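Local coordinates for protein type III secretion system effector HopBA1 (Pseudomonas syringae pv. aptata, PDB 5T09) that acts as a virulence factor that the Arabidopsis resistance protein RBA1 recognises, enhancing RBA1 self-association and so triggering plant cell death, at residues 48-53 / 209-214; 164-169 / 203-208; 194-199 / 226-231. All coordinates share one frame; numbering follows the deposited sequence.

Contact 1: residues 48-53 / 209-214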
loop_
_atom_site.group_PDB
_atom_site.type_symbol
_atom_site.label_atom_id
_atom_site.label_comp_id
_atom_site.label_asym_id
_atom_site.label_seq_id
_atom_site.Cartn_x
_atom_site.Cartn_y
_atom_site.Cartn_z
ATOM N N ASN A 48 -5.220 -12.133 -6.697
ATOM C CA ASN A 48 -3.793 -12.390 -6.556
ATOM C C ASN A 48 -2.999 -11.125 -6.265
ATOM O O ASN A 48 -1.871 -11.221 -5.767
ATOM C CB ASN A 48 -3.239 -13.049 -7.821
ATOM C CG ASN A 48 -3.676 -14.490 -7.968
ATOM O OD1 ASN A 48 -3.930 -15.176 -6.976
ATOM N ND2 ASN A 48 -3.762 -14.962 -9.208
ATOM N N LEU A 49 -3.554 -9.951 -6.558
ATOM C CA LEU A 49 -2.849 -8.696 -6.346
ATOM C C LEU A 49 -3.836 -7.640 -5.878
ATOM O O LEU A 49 -4.864 -7.412 -6.526
ATOM C CB LEU A 49 -2.141 -8.237 -7.627
ATOM C CG LEU A 49 -1.362 -6.922 -7.542
ATOM C CD1 LEU A 49 -0.246 -7.014 -6.517
ATOM C CD2 LEU A 49 -0.798 -6.555 -8.904
ATOM N N VAL A 50 -3.517 -7.007 -4.751
ATOM C CA VAL A 50 -4.317 -5.934 -4.178
ATOM C C VAL A 50 -3.417 -4.727 -3.971
ATOM O O VAL A 50 -2.282 -4.863 -3.502
ATOM C CB VAL A 50 -4.967 -6.356 -2.842
ATOM C CG1 VAL A 50 -5.643 -5.168 -2.161
ATOM C CG2 VAL A 50 -5.971 -7.481 -3.073
ATOM N N TYR A 51 -3.922 -3.549 -4.320
ATOM C CA TYR A 51 -3.242 -2.289 -4.056
ATOM C C TYR A 51 -3.953 -1.570 -2.921
ATOM O O TYR A 51 -5.174 -1.390 -2.967
ATOM C CB TYR A 51 -3.222 -1.398 -5.300
ATOM C CG TYR A 51 -2.394 -1.933 -6.445
ATOM C CD1 TYR A 51 -1.041 -1.645 -6.540
ATOM C CD2 TYR A 51 -2.966 -2.721 -7.432
ATOM C CE1 TYR A 51 -0.280 -2.125 -7.592
ATOM C CE2 TYR A 51 -2.215 -3.209 -8.482
ATOM C CZ TYR A 51 -0.873 -2.908 -8.556
ATOM O OH TYR A 51 -0.122 -3.389 -9.599
ATOM N N ILE A 52 -3.192 -1.162 -1.910
ATOM C CA ILE A 52 -3.707 -0.356 -0.808
ATOM C C ILE A 52 -3.246 1.074 -1.042
ATOM O O ILE A 52 -2.055 1.380 -0.916
ATOM C CB ILE A 52 -3.236 -0.878 0.555
ATOM C CG1 ILE A 52 -3.769 -2.291 0.800
ATOM C CG2 ILE A 52 -3.694 0.065 1.677
ATOM C CD1 ILE A 52 -3.241 -2.937 2.070
ATOM N N GLY A 53 -4.186 1.955 -1.380
ATOM C CA GLY A 53 -3.858 3.342 -1.628
ATOM C C GLY A 53 -3.647 4.098 -0.335
ATOM O O GLY A 53 -4.605 4.382 0.391
ATOM N N LEU A 209 -6.733 -5.471 -7.697
ATOM C CA LEU A 209 -7.807 -4.820 -6.958
ATOM C C LEU A 209 -7.228 -3.647 -6.175
ATOM O O LEU A 209 -6.309 -3.826 -5.371
ATOM C CB LEU A 209 -8.477 -5.835 -6.030
ATOM C CG LEU A 209 -9.777 -5.488 -5.290
ATOM C CD1 LEU A 209 -9.527 -4.611 -4.071
ATOM C CD2 LEU A 209 -10.766 -4.829 -6.229
ATOM N N VAL A 210 -7.754 -2.446 -6.415
ATOM C CA VAL A 210 -7.273 -1.231 -5.768
ATOM C C VAL A 210 -8.261 -0.833 -4.682
ATOM O O VAL A 210 -9.471 -0.756 -4.929
ATOM C CB VAL A 210 -7.088 -0.089 -6.781
ATOM C CG1 VAL A 210 -6.605 1.174 -6.078
ATOM C CG2 VAL A 210 -6.103 -0.500 -7.867
ATOM N N ILE A 211 -7.741 -0.568 -3.486
ATOM C CA ILE A 211 -8.539 -0.157 -2.339
ATOM C C ILE A 211 -8.259 1.309 -2.047
ATOM O O ILE A 211 -7.104 1.749 -2.072
ATOM C CB ILE A 211 -8.232 -1.022 -1.101
ATOM C CG1 ILE A 211 -8.613 -2.480 -1.368
ATOM C CG2 ILE A 211 -8.964 -0.472 0.135
ATOM C CD1 ILE A 211 -8.287 -3.434 -0.234
ATOM N N SER A 212 -9.318 2.058 -1.766
ATOM C CA SER A 212 -9.234 3.434 -1.303
ATOM C C SER A 212 -9.923 3.531 0.049
ATOM O O SER A 212 -10.569 2.586 0.508
ATOM C CB SER A 212 -9.884 4.402 -2.300
ATOM O OG SER A 212 -11.276 4.168 -2.393
ATOM N N PHE A 213 -9.792 4.689 0.691
ATOM C CA PHE A 213 -10.310 4.872 2.040
ATOM C C PHE A 213 -11.176 6.119 2.126
ATOM O O PHE A 213 -10.798 7.185 1.631
ATOM C CB PHE A 213 -9.168 4.945 3.049
ATOM C CG PHE A 213 -8.435 3.654 3.194
ATOM C CD1 PHE A 213 -8.892 2.680 4.064
ATOM C CD2 PHE A 213 -7.307 3.397 2.441
ATOM C CE1 PHE A 213 -8.226 1.479 4.190
ATOM C CE2 PHE A 213 -6.637 2.201 2.562
ATOM C CZ PHE A 213 -7.098 1.238 3.437
ATOM N N ASP A 214 -12.334 5.965 2.757
ATOM C CA ASP A 214 -13.233 7.063 3.094
ATOM C C ASP A 214 -13.128 7.270 4.602
ATOM O O ASP A 214 -13.705 6.510 5.385
ATOM C CB ASP A 214 -14.661 6.741 2.663
ATOM C CG ASP A 214 -15.680 7.713 3.225
ATOM O OD1 ASP A 214 -15.281 8.803 3.689
ATOM O OD2 ASP A 214 -16.883 7.386 3.199
HETATM O O HOH W 1 -6.816 5.864 -0.286
#

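Contact 2: residues 164-169 / 203-208. With K (potassium ion), chain B.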
loop_
_atom_site.group_PDB
_atom_site.type_symbol
_atom_site.label_atom_id
_atom_site.label_comp_id
_atom_site.label_asym_id
_atom_site.label_seq_id
_atom_site.Cartn_x
_atom_site.Cartn_y
_atom_site.Cartn_z
ATOM N N ALA A 164 5.540 8.743 -12.842
ATOM C CA ALA A 164 6.459 8.077 -13.758
ATOM C C ALA A 164 7.168 6.905 -13.093
ATOM O O ALA A 164 7.700 6.037 -13.795
ATOM C CB ALA A 164 7.491 9.073 -14.293
ATOM N N LEU A 165 7.181 6.858 -11.762
ATOM C CA LEU A 165 7.844 5.783 -11.036
ATOM C C LEU A 165 7.017 4.509 -10.967
ATOM O O LEU A 165 7.538 3.484 -10.522
ATOM C CB LEU A 165 8.168 6.236 -9.610
ATOM C CG LEU A 165 9.103 7.434 -9.456
ATOM C CD1 LEU A 165 9.236 7.797 -7.987
ATOM C CD2 LEU A 165 10.467 7.142 -10.065
ATOM N N ASN A 166 5.748 4.548 -11.381
ATOM C CA ASN A 166 4.896 3.367 -11.279
ATOM C C ASN A 166 5.536 2.164 -11.957
ATOM O O ASN A 166 5.492 1.047 -11.432
ATOM C CB ASN A 166 3.525 3.656 -11.890
ATOM C CG ASN A 166 2.610 4.396 -10.944
ATOM O OD1 ASN A 166 3.056 4.956 -9.941
ATOM N ND2 ASN A 166 1.317 4.395 -11.249
ATOM N N VAL A 167 6.138 2.376 -13.127
ATOM C CA VAL A 167 6.743 1.270 -13.858
ATOM C C VAL A 167 7.855 0.630 -13.041
ATOM O O VAL A 167 8.057 -0.589 -13.101
ATOM C CB VAL A 167 7.245 1.762 -15.232
ATOM C CG1 VAL A 167 8.422 2.719 -15.080
ATOM C CG2 VAL A 167 7.616 0.594 -16.103
ATOM N N ALA A 168 8.580 1.428 -12.251
ATOM C CA ALA A 168 9.678 0.896 -11.454
ATOM C C ALA A 168 9.173 0.287 -10.151
ATOM O O ALA A 168 9.687 -0.744 -9.705
ATOM C CB ALA A 168 10.697 1.997 -11.166
ATOM N N TRP A 169 8.187 0.923 -9.520
ATOM C CA TRP A 169 7.511 0.304 -8.385
ATOM C C TRP A 169 7.024 -1.093 -8.746
ATOM O O TRP A 169 7.174 -2.041 -7.966
ATOM C CB TRP A 169 6.320 1.153 -7.957
ATOM C CG TRP A 169 6.625 2.365 -7.134
ATOM C CD1 TRP A 169 7.840 2.951 -6.928
ATOM C CD2 TRP A 169 5.675 3.136 -6.402
ATOM N NE1 TRP A 169 7.701 4.048 -6.107
ATOM C CE2 TRP A 169 6.379 4.183 -5.773
ATOM C CE3 TRP A 169 4.292 3.048 -6.222
ATOM C CZ2 TRP A 169 5.744 5.131 -4.976
ATOM C CZ3 TRP A 169 3.666 3.985 -5.437
ATOM C CH2 TRP A 169 4.391 5.014 -4.816
ATOM N N LYS A 203 -1.870 2.611 -13.650
ATOM C CA LYS A 203 -1.165 2.785 -14.911
ATOM C C LYS A 203 0.281 2.325 -14.777
ATOM O O LYS A 203 0.943 2.588 -13.769
ATOM C CB LYS A 203 -1.216 4.248 -15.352
ATOM C CG LYS A 203 -0.464 4.525 -16.648
ATOM C CD LYS A 203 -0.906 5.829 -17.302
ATOM C CE LYS A 203 -0.610 7.036 -16.428
ATOM N NZ LYS A 203 -0.992 8.311 -17.100
ATOM N N ASP A 204 0.768 1.636 -15.808
ATOM C CA ASP A 204 2.124 1.088 -15.848
ATOM C C ASP A 204 2.379 0.076 -14.736
ATOM O O ASP A 204 3.534 -0.170 -14.380
ATOM C CB ASP A 204 3.178 2.200 -15.786
ATOM C CG ASP A 204 3.159 3.091 -17.013
ATOM O OD1 ASP A 204 2.926 2.571 -18.122
ATOM O OD2 ASP A 204 3.376 4.313 -16.866
HETATM N N MSE A 205 1.326 -0.515 -14.174
HETATM C CA MSE A 205 1.485 -1.573 -13.177
HETATM C C MSE A 205 0.557 -2.741 -13.502
HETATM O O MSE A 205 -0.354 -2.610 -14.317
HETATM C CB MSE A 205 1.205 -1.039 -11.766
HETATM C CG MSE A 205 1.922 0.273 -11.450
HETATM SE SE MSE A 205 1.729 0.864 -9.594
HETATM C CE MSE A 205 2.994 -0.380 -8.774
ATOM N N ARG A 206 0.795 -3.885 -12.864
ATOM C CA ARG A 206 0.011 -5.074 -13.151
ATOM C C ARG A 206 -1.435 -4.894 -12.684
ATOM O O ARG A 206 -1.691 -4.226 -11.677
ATOM C CB ARG A 206 0.612 -6.291 -12.461
ATOM C CG ARG A 206 2.017 -6.639 -12.900
ATOM C CD ARG A 206 2.679 -7.519 -11.860
ATOM N NE ARG A 206 2.887 -6.792 -10.612
ATOM C CZ ARG A 206 3.216 -7.359 -9.456
ATOM N NH1 ARG A 206 3.378 -8.672 -9.374
ATOM N NH2 ARG A 206 3.384 -6.606 -8.381
ATOM N N PRO A 207 -2.396 -5.499 -13.381
ATOM C CA PRO A 207 -3.792 -5.405 -12.932
ATOM C C PRO A 207 -3.957 -5.952 -11.522
ATOM O O PRO A 207 -3.368 -6.969 -11.155
ATOM C CB PRO A 207 -4.558 -6.249 -13.957
ATOM C CG PRO A 207 -3.661 -6.342 -15.139
ATOM C CD PRO A 207 -2.268 -6.312 -14.602
ATOM N N GLY A 208 -4.768 -5.262 -10.730
ATOM C CA GLY A 208 -5.048 -5.707 -9.378
ATOM C C GLY A 208 -6.215 -4.941 -8.800
ATOM O O GLY A 208 -6.636 -3.908 -9.328
HETATM K K K B . -2.485 -1.553 -15.534
HETATM O O HOH W 2 5.512 4.560 -14.904
#

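Contact 3: residues 194-199 / 226-231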
loop_
_atom_site.group_PDB
_atom_site.type_symbol
_atom_site.label_atom_id
_atom_site.label_comp_id
_atom_site.label_asym_id
_atom_site.label_seq_id
_atom_site.Cartn_x
_atom_site.Cartn_y
_atom_site.Cartn_z
ATOM N N PHE A 194 -2.432 5.242 -7.888
ATOM C CA PHE A 194 -3.393 4.226 -8.296
ATOM C C PHE A 194 -4.666 4.826 -8.888
ATOM O O PHE A 194 -5.700 4.153 -8.929
ATOM C CB PHE A 194 -3.743 3.332 -7.106
ATOM C CG PHE A 194 -2.546 2.774 -6.388
ATOM C CD1 PHE A 194 -1.356 2.538 -7.057
ATOM C CD2 PHE A 194 -2.613 2.480 -5.037
ATOM C CE1 PHE A 194 -0.259 2.026 -6.390
ATOM C CE2 PHE A 194 -1.522 1.962 -4.368
ATOM C CZ PHE A 194 -0.345 1.737 -5.041
ATOM N N SER A 195 -4.618 6.075 -9.340
ATOM C CA SER A 195 -5.789 6.688 -9.945
ATOM C C SER A 195 -6.087 6.048 -11.301
ATOM O O SER A 195 -5.243 5.380 -11.902
ATOM C CB SER A 195 -5.584 8.192 -10.113
ATOM O OG SER A 195 -4.511 8.463 -10.997
ATOM N N ASN A 196 -7.314 6.263 -11.777
ATOM C CA ASN A 196 -7.768 5.738 -13.064
ATOM C C ASN A 196 -7.405 4.261 -13.210
ATOM O O ASN A 196 -6.883 3.818 -14.235
ATOM C CB ASN A 196 -7.193 6.559 -14.220
ATOM C CG ASN A 196 -7.652 8.005 -14.195
ATOM O OD1 ASN A 196 -8.818 8.300 -14.455
ATOM N ND2 ASN A 196 -6.734 8.914 -13.890
ATOM N N SER A 197 -7.700 3.489 -12.165
ATOM C CA SER A 197 -7.300 2.091 -12.083
ATOM C C SER A 197 -8.465 1.119 -12.210
ATOM O O SER A 197 -8.254 -0.092 -12.097
ATOM C CB SER A 197 -6.575 1.831 -10.757
ATOM O OG SER A 197 -7.442 2.059 -9.658
ATOM N N LYS A 198 -9.684 1.610 -12.442
ATOM C CA LYS A 198 -10.849 0.732 -12.423
ATOM C C LYS A 198 -10.741 -0.355 -13.483
ATOM O O LYS A 198 -10.919 -1.542 -13.194
ATOM C CB LYS A 198 -12.126 1.548 -12.626
ATOM C CG LYS A 198 -13.399 0.710 -12.594
ATOM C CD LYS A 198 -14.639 1.561 -12.802
ATOM C CE LYS A 198 -15.898 0.710 -12.787
ATOM N NZ LYS A 198 -17.117 1.496 -13.128
ATOM N N THR A 199 -10.444 0.034 -14.722
ATOM C CA THR A 199 -10.506 -0.915 -15.829
ATOM C C THR A 199 -9.376 -1.936 -15.753
ATOM O O THR A 199 -9.611 -3.144 -15.875
ATOM C CB THR A 199 -10.470 -0.166 -17.162
ATOM O OG1 THR A 199 -9.228 0.537 -17.289
ATOM C CG2 THR A 199 -11.621 0.829 -17.245
ATOM N N ALA A 226 -18.145 6.588 -7.488
ATOM C CA ALA A 226 -17.971 8.018 -7.725
ATOM C C ALA A 226 -16.968 8.275 -8.843
ATOM O O ALA A 226 -17.156 9.187 -9.657
ATOM C CB ALA A 226 -17.525 8.713 -6.440
ATOM N N ASP A 227 -15.899 7.483 -8.899
ATOM C CA ASP A 227 -14.847 7.671 -9.887
ATOM C C ASP A 227 -14.194 6.321 -10.162
ATOM O O ASP A 227 -14.615 5.287 -9.636
ATOM C CB ASP A 227 -13.833 8.709 -9.401
ATOM C CG ASP A 227 -13.310 8.407 -8.011
ATOM O OD1 ASP A 227 -13.909 8.893 -7.029
ATOM O OD2 ASP A 227 -12.301 7.682 -7.897
ATOM N N GLU A 228 -13.157 6.336 -11.001
ATOM C CA GLU A 228 -12.442 5.126 -11.391
ATOM C C GLU A 228 -11.039 5.069 -10.791
ATOM O O GLU A 228 -10.131 4.472 -11.375
ATOM C CB GLU A 228 -12.374 5.012 -12.915
ATOM C CG GLU A 228 -11.840 6.250 -13.622
ATOM C CD GLU A 228 -11.593 6.012 -15.103
ATOM O OE1 GLU A 228 -11.289 4.861 -15.484
ATOM O OE2 GLU A 228 -11.708 6.977 -15.887
ATOM N N HIS A 229 -10.846 5.676 -9.621
ATOM C CA HIS A 229 -9.543 5.691 -8.968
ATOM C C HIS A 229 -9.358 4.538 -7.987
ATOM O O HIS A 229 -8.283 4.412 -7.392
ATOM C CB HIS A 229 -9.333 7.030 -8.251
ATOM C CG HIS A 229 -9.405 8.219 -9.161
ATOM N ND1 HIS A 229 -9.718 8.116 -10.499
ATOM C CD2 HIS A 229 -9.203 9.537 -8.923
ATOM C CE1 HIS A 229 -9.707 9.317 -11.047
ATOM N NE2 HIS A 229 -9.398 10.198 -10.112
ATOM N N SER A 230 -10.372 3.696 -7.809
ATOM C CA SER A 230 -10.272 2.501 -6.978
ATOM C C SER A 230 -11.474 1.624 -7.295
ATOM O O SER A 230 -12.435 2.065 -7.931
ATOM C CB SER A 230 -10.233 2.841 -5.487
ATOM O OG SER A 230 -11.479 3.375 -5.061
ATOM N N HIS A 231 -11.412 0.375 -6.839
ATOM C CA HIS A 231 -12.514 -0.562 -7.016
ATOM C C HIS A 231 -13.422 -0.655 -5.797
ATOM O O HIS A 231 -14.640 -0.780 -5.952
ATOM C CB HIS A 231 -11.974 -1.953 -7.348
ATOM C CG HIS A 231 -11.207 -2.012 -8.632
ATOM N ND1 HIS A 231 -9.835 -1.896 -8.684
ATOM C CD2 HIS A 231 -11.620 -2.167 -9.912
ATOM C CE1 HIS A 231 -9.434 -1.984 -9.940
ATOM N NE2 HIS A 231 -10.499 -2.146 -10.706
#

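Contact 1: residues 48-53 / 209-214
Residues Y51 and V210 face each other at the middle of a parallel strand pair, 49-53 against 209-214, whose short axes approach to 4.5 Å and run parallel within 22° (crossing angle -22°). Four backbone hydrogen bonds join the strands, L209 N to L49 O, Y51 N to L209 O (2.6 Å), I211 N to Y51 O (2.7 Å) and G53 N to I211 O, so that L209, Y51 and I211 each donate and accept. Two CA-H...O contacts supplement them, the shorter from V50 CA to L209 O at 3.1 Å. Beyond the last direct bond a water continues the link, donating to G53 O and accepting weakly from F213 N.

Apolar contacts occupy both faces of the pair. On one face V50 CG1, placed anti to its backbone N (chi1 172°), meets I211 CD1 at 3.7 Å, and I52 CG2 reaches the edge of the F213 ring at CE2, also at 3.7 Å. G53 O lies at the same ring edge. On the other face, V210 CG2 touches Y51 CD2 at 3.9 Å, approaching the ring obliquely, while Y51 OH bonds to R206 O.

The pair belongs to the parallel core of the sheet: strand 184-190 flanks 49-54, strand 232-235 flanks 209-214, and helix 36-46 packs on I52, L209 and I211 through L40 and A43.

Contact 2: residues 164-169 / 203-208
A164, V167 and D204 gather round one water where the loop between strands 184-190 and 209-214 runs past the start of helix 166-179. The water accepts from V167 N and lies 2.9 Å from D204 OD2, while its link to A164 O is weak.

N166 makes the hydrogen bond across the contact and, with M205, most of the packing. Its CG stands beside the backbone N (chi1 -81°), which directs the amide toward the loop, and ND2 donates to K203 O at 3.1 Å with an angle of 161° at the hydrogen. This bond lies in the carbonyl plane and close to the amide plane. The other end of the amide, OD1, bonds to H193, so both ends are held and the flip of the group is set. The M205 side chain, a selenomethionine, crosses that of N166 at about a right angle; its CG packs on N166 CB at 3.8 Å and its SE lies 3.9 Å from N166 CG.

V167 adds a lighter touch, its CB 4.1 Å from D204 CB and its CA 3.6 Å from D204 O. Three residues after N166 comes W169, where the bend of the M205 chain at chi3 (76°) brings CE to 3.8 Å from W169 CB, at the edge of the indole.

M205 thus serves two surroundings at once: its apolar side chain packs against the helix, while its carbonyl O turns to the potassium ion and binds it at 2.7 Å, with D200 O and P202 O as further ligands.

Contact 3: residues 194-199 / 226-231
The loops 194-199 and 226-231 meet through their backbones, with E228 O gripped by two successive amides, K198 N at 3.1 Å and, more weakly because of a bent angle, S197 N at 2.7 Å. The K198 donor sits above the carbonyl plane.

H231 supplies the side-chain bond: its NE2 donates to K198 O at 2.6 Å, tilted 20° from the imidazole plane, while ND1 pairs with V210 N. With both nitrogens engaged, the rotation of the ring is fixed. S195 CB lies over one face of the H229 imidazole in a CH-pi contact, 4.0 Å from the ring centroid and 12° off its normal; D227 CG lies over the opposite face, toward the rim. K198 CB and E228 CB touch at 3.5 Å, their side chains crossing at about a right angle. S197 OG takes the position between its own N and carbonyl carbon (chi1 63°), from which it donates to F194 O at 2.8 Å.

D227 OD2 accepts from H229 N through its anti lone pair, forming an Asx turn that shapes the 226-231 loop. Together these contacts join two irregular connections beside the sheet, leading respectively into strands 209-214 and 232-235.

How the contacts relate
Contacts 2 and 3 both use the connection between strands 184-190 and 209-214, which leads into strand 209-214 of contact 1; its 194-199 and 203-208 portions lie either side of D200 and P202. Contact 1 is the deepest. Its centre is about 14 Å from that of contact 2 and about 10 Å from that of contact 3, and the centres of contacts 2 and 3 are about 14 Å apart. L49 CD2 packs on P207 O at 3.4 Å, S212 OG meets S230 OG at 2.8 Å, and M205 SE lies 3.9 Å from F194 CE1. Contact 2 supplies one potassium ligand, the carbonyl of M205, and the side chains of Y51 and S197 are each about 7 Å from the ion.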